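Local coordinates for putative diflavin flavoprotein A 3 (Nostoc sp., PDB 3FNI), which probably mediates electron transfer from NADH to oxygen, reducing it to water, this chain being the flavodoxin-like domain of the longer diiron flavoprotein, at residues R51-V54 with G55-T58; D104-L107 with S108-R111; Q126-E130 with N131-L135; G140-L143 with G144-V147. All blocks are in the same frame, centred on the assembly; numbering follows the deposited sequence.

Interaction 1: residues R51-V54 with G55-T58; sequences RELV and GRCT
Leu53, near the end of helix 47-55, meets both Arg56 and Cys57 where the chain leaves the helix for strand 57-63. One methyl does the touching: Leu53 CD1 lies 3.4 Å from Cys57 SG and 3.8 Å from Arg56 NH2. It stands over one face of the Arg56 guanidinium, offset toward the rim of the group. Leucine and arginine side chains cross obliquely, and Leu53 reaches this place because its CG is anti to the backbone N (chi1 163°), beside its carbonyl carbon. Arg56, the first residue to leave helical angles, has CG between its backbone N and carbonyl carbon (chi1 66°). From there the chain runs extended to NE, with Arg56 CG passing 3.4 Å from Leu53 O, and its NH2 forms a salt bridge with Asp37 of strand 35-40.

The backbone carries the change of direction. Gly55 N still donates a helical bond to Arg51 O (2.9 Å), but Arg56 N is shared weakly between Glu52 O and Leu53 O. Cys57 N then closes a tighter turn on Val54 O at 3.1 Å, approaching from above the carbonyl plane. Val54 faces Ser83, Val84 and Gln88 with its branched side chain. The contact therefore joins two kinds of chemistry at one helix end: a single Leu53 methyl serves both the buried sulfur of Cys57 and the face of the Arg56 guanidinium, whose charge is met by Asp37.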
# COMPACT_ATOMS: atom_id res chain seq x y z
N ARG A 51 7.45 4.38 -11.74
CA ARG A 51 7.18 3.13 -12.45
C ARG A 51 8.25 2.11 -12.08
O ARG A 51 7.98 0.93 -11.94
CB ARG A 51 7.21 3.32 -13.97
CG ARG A 51 6.12 4.18 -14.56
CD ARG A 51 6.01 3.94 -16.07
NE ARG A 51 4.92 4.70 -16.66
CZ ARG A 51 4.90 6.03 -16.76
NH1 ARG A 51 5.92 6.74 -16.30
NH2 ARG A 51 3.85 6.64 -17.28
N GLU A 52 9.48 2.60 -11.95
CA GLU A 52 10.61 1.76 -11.61
C GLU A 52 10.51 1.23 -10.20
O GLU A 52 10.90 0.09 -9.93
CB GLU A 52 11.91 2.55 -11.69
CG GLU A 52 12.42 2.83 -13.07
CD GLU A 52 13.86 3.28 -13.02
OE1 GLU A 52 14.12 4.37 -12.46
OE2 GLU A 52 14.72 2.53 -13.52
N LEU A 53 10.01 2.06 -9.30
CA LEU A 53 9.87 1.65 -7.91
C LEU A 53 8.84 0.55 -7.80
O LEU A 53 9.10 -0.49 -7.20
CB LEU A 53 9.47 2.84 -7.04
CG LEU A 53 8.89 2.56 -5.65
CD1 LEU A 53 9.68 1.48 -4.91
CD2 LEU A 53 8.91 3.86 -4.87
N VAL A 54 7.67 0.79 -8.37
CA VAL A 54 6.61 -0.21 -8.34
C VAL A 54 7.13 -1.48 -8.97
O VAL A 54 6.86 -2.59 -8.50
CB VAL A 54 5.37 0.28 -9.11
CG1 VAL A 54 4.36 -0.85 -9.24
CG2 VAL A 54 4.74 1.47 -8.38
N GLY A 55 7.89 -1.31 -10.05
CA GLY A 55 8.46 -2.44 -10.76
C GLY A 55 9.36 -3.35 -9.93
O GLY A 55 9.39 -4.56 -10.15
N ARG A 56 10.09 -2.77 -8.98
CA ARG A 56 10.97 -3.59 -8.16
C ARG A 56 10.40 -3.96 -6.79
O ARG A 56 11.11 -4.47 -5.93
CB ARG A 56 12.34 -2.93 -8.00
CG ARG A 56 12.32 -1.64 -7.23
CD ARG A 56 13.75 -1.15 -6.98
NE ARG A 56 13.78 0.14 -6.31
CZ ARG A 56 13.43 0.34 -5.04
NH1 ARG A 56 13.03 -0.67 -4.27
NH2 ARG A 56 13.49 1.56 -4.53
N CYS A 57 9.10 -3.71 -6.59
CA CYS A 57 8.45 -4.07 -5.33
C CYS A 57 7.73 -5.41 -5.49
O CYS A 57 7.05 -5.64 -6.49
CB CYS A 57 7.43 -2.99 -4.90
SG CYS A 57 8.19 -1.47 -4.20
N THR A 58 7.90 -6.29 -4.51
CA THR A 58 7.26 -7.61 -4.53
C THR A 58 5.89 -7.46 -3.88
O THR A 58 4.95 -8.18 -4.22
CB THR A 58 8.11 -8.65 -3.75
OG1 THR A 58 9.45 -8.63 -4.24
CG2 THR A 58 7.54 -10.05 -3.91

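Interaction 2: residues D104-L107 with S108-R111; sequences DPLL and SKFR
With CG anti to its backbone N (chi1 -171°), Leu106 sets its branch point beside its own carbonyl carbon, against the ring of Phe110, while Phe110, one turn later, has CG beside its own N and anti to its carbonyl carbon (chi1 -77°). The two side chains consequently lie side by side and point the same way. Leu106 CG is 3.7 Å from Phe110 CE2, and the methyl Leu106 CD1 comes to 3.8 Å from the same ring carbon. The inner part of the ring sits near the backbone, with Phe110 CD2 at 3.3 Å from Leu106 O. Leu106 O accepts the helical bond from Phe110 N (3.3 Å) and a weak one from Lys109 N. On the outer side, Lys109 extends its chain past Pro105 O, which Lys109 CG approaches to 3.3 Å, and Ser108 N donates to Asp104 O at 3.0 Å.

The hydrophobic pair faces inward: both side chains pack on Ile92 of strand 89-93, and Phe110 also reaches Val90, Leu81 and Leu115. With an alanine at Phe110, the Leu106 branch is likely to lose its aromatic neighbour and a gap to open against Val90 and Leu81. Asp104, at the exposed start, has its carboxylate paired with Arg123. This i to i+4 pairing belongs to an amphipathic crossover helix, here the one in the beta-alpha-beta unit of strand 89-93, helix 103-112 and strand 116-117 in the flavodoxin-like fold.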
# COMPACT_ATOMS: atom_id res chain seq x y z
N ASP A 104 -13.43 0.22 -2.34
CA ASP A 104 -13.84 -0.93 -3.14
C ASP A 104 -13.50 -0.86 -4.61
O ASP A 104 -12.96 -1.82 -5.17
CB ASP A 104 -15.32 -1.18 -2.95
CG ASP A 104 -15.64 -1.64 -1.54
OD1 ASP A 104 -15.16 -2.72 -1.15
OD2 ASP A 104 -16.35 -0.91 -0.83
N PRO A 105 -13.81 0.27 -5.27
CA PRO A 105 -13.50 0.41 -6.70
C PRO A 105 -12.03 0.14 -6.99
O PRO A 105 -11.69 -0.48 -8.00
CB PRO A 105 -13.91 1.85 -6.98
CG PRO A 105 -15.09 2.03 -6.09
CD PRO A 105 -14.61 1.41 -4.80
N LEU A 106 -11.16 0.61 -6.11
CA LEU A 106 -9.73 0.41 -6.30
C LEU A 106 -9.32 -1.03 -6.01
O LEU A 106 -8.45 -1.59 -6.67
CB LEU A 106 -8.95 1.37 -5.39
CG LEU A 106 -7.45 1.40 -5.66
CD1 LEU A 106 -7.21 1.87 -7.08
CD2 LEU A 106 -6.76 2.32 -4.66
N LEU A 107 -9.96 -1.63 -5.00
CA LEU A 107 -9.70 -3.01 -4.62
C LEU A 107 -9.95 -3.91 -5.83
O LEU A 107 -9.15 -4.80 -6.13
CB LEU A 107 -10.64 -3.39 -3.47
CG LEU A 107 -10.08 -4.00 -2.19
CD1 LEU A 107 -8.77 -3.38 -1.82
CD2 LEU A 107 -11.10 -3.82 -1.07
N SER A 108 -11.06 -3.66 -6.53
CA SER A 108 -11.44 -4.43 -7.70
C SER A 108 -10.53 -4.21 -8.91
O SER A 108 -10.35 -5.10 -9.74
CB SER A 108 -12.89 -4.12 -8.09
OG SER A 108 -13.79 -4.45 -7.04
N LYS A 109 -9.96 -3.02 -9.02
CA LYS A 109 -9.07 -2.75 -10.13
C LYS A 109 -7.81 -3.60 -10.01
O LYS A 109 -7.29 -4.08 -11.01
CB LYS A 109 -8.69 -1.27 -10.19
CG LYS A 109 -9.81 -0.39 -10.68
CD LYS A 109 -9.32 1.01 -10.95
CE LYS A 109 -10.43 1.87 -11.50
NZ LYS A 109 -9.92 3.18 -12.00
N PHE A 110 -7.31 -3.80 -8.80
CA PHE A 110 -6.10 -4.59 -8.63
C PHE A 110 -6.41 -6.07 -8.81
O PHE A 110 -5.63 -6.81 -9.41
CB PHE A 110 -5.47 -4.35 -7.26
CG PHE A 110 -4.71 -3.06 -7.17
CD1 PHE A 110 -3.49 -2.90 -7.82
CD2 PHE A 110 -5.22 -2.00 -6.42
CE1 PHE A 110 -2.78 -1.70 -7.73
CE2 PHE A 110 -4.53 -0.79 -6.33
CZ PHE A 110 -3.31 -0.63 -6.98
N ARG A 111 -7.55 -6.50 -8.29
CA ARG A 111 -7.94 -7.89 -8.42
C ARG A 111 -8.15 -8.27 -9.89
O ARG A 111 -7.83 -9.38 -10.30
CB ARG A 111 -9.22 -8.17 -7.63
CG ARG A 111 -9.75 -9.58 -7.83
CD ARG A 111 -10.81 -9.93 -6.81
NE ARG A 111 -10.26 -9.98 -5.46
CZ ARG A 111 -10.98 -10.20 -4.37
NH1 ARG A 111 -12.28 -10.40 -4.47
NH2 ARG A 111 -10.39 -10.24 -3.18

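Interaction 3: residues Q126-E130 with N131-L135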
# COMPACT_ATOMS: atom_id res chain seq x y z
N GLN A 126 -14.47 4.36 12.66
CA GLN A 126 -14.30 5.11 13.90
C GLN A 126 -12.84 5.47 14.12
O GLN A 126 -11.95 4.93 13.45
CB GLN A 126 -14.81 4.27 15.07
CG GLN A 126 -16.27 3.85 14.94
CD GLN A 126 -16.70 2.91 16.05
OE1 GLN A 126 -16.28 1.75 16.10
NE2 GLN A 126 -17.55 3.41 16.95
N THR A 127 -12.57 6.37 15.06
CA THR A 127 -11.20 6.77 15.37
C THR A 127 -10.37 5.53 15.70
O THR A 127 -10.74 4.74 16.57
CB THR A 127 -11.16 7.74 16.55
OG1 THR A 127 -11.88 8.93 16.21
CG2 THR A 127 -9.71 8.11 16.89
N PRO A 128 -9.23 5.36 15.01
CA PRO A 128 -8.36 4.20 15.25
C PRO A 128 -8.02 4.01 16.72
O PRO A 128 -7.75 4.98 17.43
CB PRO A 128 -7.13 4.52 14.41
CG PRO A 128 -7.68 5.36 13.30
CD PRO A 128 -8.62 6.28 14.03
N THR A 129 -8.03 2.75 17.16
CA THR A 129 -7.70 2.38 18.53
C THR A 129 -6.43 1.54 18.47
O THR A 129 -5.88 1.32 17.39
CB THR A 129 -8.82 1.51 19.14
OG1 THR A 129 -8.97 0.31 18.38
CG2 THR A 129 -10.14 2.27 19.14
N GLU A 130 -5.95 1.06 19.62
CA GLU A 130 -4.75 0.23 19.59
C GLU A 130 -5.05 -1.13 18.98
O GLU A 130 -4.15 -1.82 18.54
CB GLU A 130 -4.14 0.08 21.00
CG GLU A 130 -3.47 1.36 21.52
CD GLU A 130 -2.45 1.95 20.53
OE1 GLU A 130 -2.37 3.20 20.44
OE2 GLU A 130 -1.74 1.18 19.85
N ASN A 131 -6.33 -1.51 18.94
CA ASN A 131 -6.73 -2.79 18.35
C ASN A 131 -6.66 -2.63 16.83
O ASN A 131 -6.44 -3.59 16.10
CB ASN A 131 -8.16 -3.15 18.75
CG ASN A 131 -8.29 -3.51 20.22
OD1 ASN A 131 -9.37 -3.44 20.79
ND2 ASN A 131 -7.18 -3.91 20.83
N THR A 132 -6.88 -1.40 16.39
CA THR A 132 -6.84 -1.01 14.98
C THR A 132 -5.39 -1.08 14.48
O THR A 132 -5.09 -1.69 13.46
CB THR A 132 -7.33 0.44 14.81
OG1 THR A 132 -8.71 0.51 15.17
CG2 THR A 132 -7.14 0.93 13.38
N TYR A 133 -4.50 -0.46 15.24
CA TYR A 133 -3.10 -0.44 14.88
C TYR A 133 -2.44 -1.79 15.03
O TYR A 133 -1.45 -2.07 14.36
CB TYR A 133 -2.35 0.59 15.72
CG TYR A 133 -2.81 1.99 15.46
CD1 TYR A 133 -2.91 2.48 14.16
CD2 TYR A 133 -3.15 2.84 16.52
CE1 TYR A 133 -3.32 3.79 13.91
CE2 TYR A 133 -3.56 4.15 16.28
CZ TYR A 133 -3.64 4.61 14.98
OH TYR A 133 -4.04 5.91 14.76
N LYS A 134 -2.99 -2.62 15.91
CA LYS A 134 -2.45 -3.96 16.13
C LYS A 134 -2.84 -4.81 14.92
O LYS A 134 -2.12 -5.73 14.55
CB LYS A 134 -3.04 -4.58 17.40
CG LYS A 134 -2.47 -5.95 17.73
CD LYS A 134 -3.27 -6.67 18.81
CE LYS A 134 -3.39 -5.86 20.10
NZ LYS A 134 -2.08 -5.54 20.75
N LEU A 135 -3.98 -4.48 14.33
CA LEU A 135 -4.48 -5.19 13.16
C LEU A 135 -3.59 -4.85 11.97
O LEU A 135 -3.19 -5.74 11.21
CB LEU A 135 -5.92 -4.78 12.88
CG LEU A 135 -6.61 -5.39 11.66
CD1 LEU A 135 -6.80 -6.89 11.86
CD2 LEU A 135 -7.96 -4.71 11.45
O HOH W 1 -10.83 2.17 13.42
O HOH W 2 -5.33 7.23 16.89
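A capping box opens helix 130-152, with Thr129 at the N-cap and Thr132 three residues on. Thr129 N donates to Thr132 OG1 at 3.1 Å in a practically straight bond (178°), while Thr129 OG1 accepts a weak capping bond from Asn131 N. For this, Thr129 OG1 stands between its own backbone N and carbonyl carbon (chi1 61°). The two threonine side chains cross at about a right angle. Thr129 O then takes the first full helical bond, from Tyr133 N at 3.1 Å.

Just before the cap, Pro128 packs obliquely on the tyrosine, Pro128 CB lying 3.5 Å from Tyr133 CZ, and also touches Thr132 CG2. Tyr133 and Pro128 share a further neighbour in Tyr17, and Tyr133 also leans on Arg20 and Leu21 of helix 18-31. Replacing Tyr133 by a serine would probably strip Pro128 of its ring partner and cost the water at the hydroxyl one of its contacts. A first water donates to Gln126 O and bonds to Thr132 OG1. The second, in the plane of the tyrosine ring at its edge, lies 2.8 Å from Tyr133 OH and donates weakly to Pro128 O.

Interaction 4: residues G140-L143 with G144-V147; sequences GTDL and GQWV
Residues 140-143 and 144-147 form two successive turns of helix 130-152, tied by four regular i to i+4 bonds. Gly144 N donates to Gly140 O at 3.0 Å, Gln145 N to Thr141 O and Trp146 N to Asp142 O, and Val147 N meets Leu143 O at 2.8 Å with an angle of 166° at the hydrogen. Glycines at 140 and 144 put two residues without side chains one turn apart, both buried.

On the polar side, Gln145 has CG beside its backbone N (chi1 -63°), which lays Gln145 CG 3.1 Å from Thr141 O and its amide against the threonine methyl, Gln145 OE1 being 3.8 Å from Thr141 CG2. The amide and carboxylate planes of Gln145 and Asp142 are 24° apart. A water lies between Asp142 OD1 and Gln145 OE1, 2.6 Å from each. Thr141 OG1 hydrogen-bonds to Gly28 O and Glu137 OE1.

The apolar side is loosely matched within the helix: Leu143 CD1 lies 4.3 Å from Trp146 CE3 and 4.4 Å from Val147 CG2. Leu143 packs on Val61 and Ala89, Trp146 on Ala89, and Val147 on Thr58, so this part of the helix covers strands 57-63 and 89-93, while Thr141 fastens it to helix 18-31.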
# COMPACT_ATOMS: atom_id res chain seq x y z
N GLY A 140 0.71 -6.18 8.16
CA GLY A 140 2.03 -5.85 7.65
C GLY A 140 2.90 -7.08 7.69
O GLY A 140 3.66 -7.36 6.77
N THR A 141 2.79 -7.83 8.79
CA THR A 141 3.54 -9.05 8.98
C THR A 141 3.12 -10.08 7.94
O THR A 141 3.97 -10.71 7.31
CB THR A 141 3.29 -9.63 10.39
OG1 THR A 141 3.86 -8.75 11.36
CG2 THR A 141 3.90 -11.00 10.53
N ASP A 142 1.81 -10.25 7.77
CA ASP A 142 1.28 -11.20 6.81
C ASP A 142 1.85 -10.99 5.41
O ASP A 142 2.25 -11.94 4.75
CB ASP A 142 -0.25 -11.10 6.75
CG ASP A 142 -0.93 -11.82 7.90
OD1 ASP A 142 -0.24 -12.15 8.89
OD2 ASP A 142 -2.15 -12.06 7.81
N LEU A 143 1.87 -9.73 4.97
CA LEU A 143 2.39 -9.40 3.66
C LEU A 143 3.88 -9.65 3.61
O LEU A 143 4.39 -10.17 2.63
CB LEU A 143 2.11 -7.92 3.33
CG LEU A 143 2.61 -7.47 1.95
CD1 LEU A 143 1.99 -8.34 0.86
CD2 LEU A 143 2.26 -5.98 1.74
N GLY A 144 4.57 -9.28 4.68
CA GLY A 144 6.01 -9.50 4.76
C GLY A 144 6.34 -10.98 4.66
O GLY A 144 7.33 -11.35 4.03
N GLN A 145 5.51 -11.82 5.28
CA GLN A 145 5.73 -13.26 5.25
C GLN A 145 5.44 -13.78 3.85
O GLN A 145 6.14 -14.66 3.35
CB GLN A 145 4.82 -13.97 6.26
CG GLN A 145 5.09 -13.59 7.72
CD GLN A 145 4.24 -14.38 8.70
OE1 GLN A 145 3.02 -14.24 8.73
NE2 GLN A 145 4.88 -15.21 9.50
N TRP A 146 4.41 -13.24 3.22
CA TRP A 146 4.04 -13.65 1.88
C TRP A 146 5.20 -13.32 0.93
O TRP A 146 5.59 -14.16 0.12
CB TRP A 146 2.77 -12.92 1.43
CG TRP A 146 2.32 -13.31 0.07
CD1 TRP A 146 1.47 -14.34 -0.26
CD2 TRP A 146 2.70 -12.68 -1.17
NE1 TRP A 146 1.30 -14.38 -1.63
CE2 TRP A 146 2.04 -13.38 -2.21
CE3 TRP A 146 3.52 -11.60 -1.49
CZ2 TRP A 146 2.19 -13.03 -3.55
CZ3 TRP A 146 3.67 -11.25 -2.83
CH2 TRP A 146 3.00 -11.97 -3.84
N VAL A 147 5.74 -12.11 1.04
CA VAL A 147 6.87 -11.67 0.22
C VAL A 147 8.05 -12.63 0.40
O VAL A 147 8.69 -13.05 -0.57
CB VAL A 147 7.32 -10.23 0.59
CG1 VAL A 147 8.65 -9.89 -0.09
CG2 VAL A 147 6.25 -9.22 0.17
O HOH W 3 1.04 -13.89 10.30

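All four contacts are local, but they lie at different depths in one flavodoxin-like domain. Interactions 1, 2 and 4 are partly buried against the parallel sheet, whereas interaction 3, a surface contact, lies about 17 Å (centre to centre) from the chain's centre. Interactions 3 and 4 share helix 130-152: its start relies on threonine hydroxyls, a proline-tyrosine pair and waters, its later turns on regular bonds and apolar packing, with a water again between polar side chains. Interaction 2 presents a leucine and phenylalanine to the sheet, while interaction 1 mixes sulfur, methyl and guanidinium at a helix end. Interactions 1 and 4 touch directly, Thr58 O packing on the Trp146 ring.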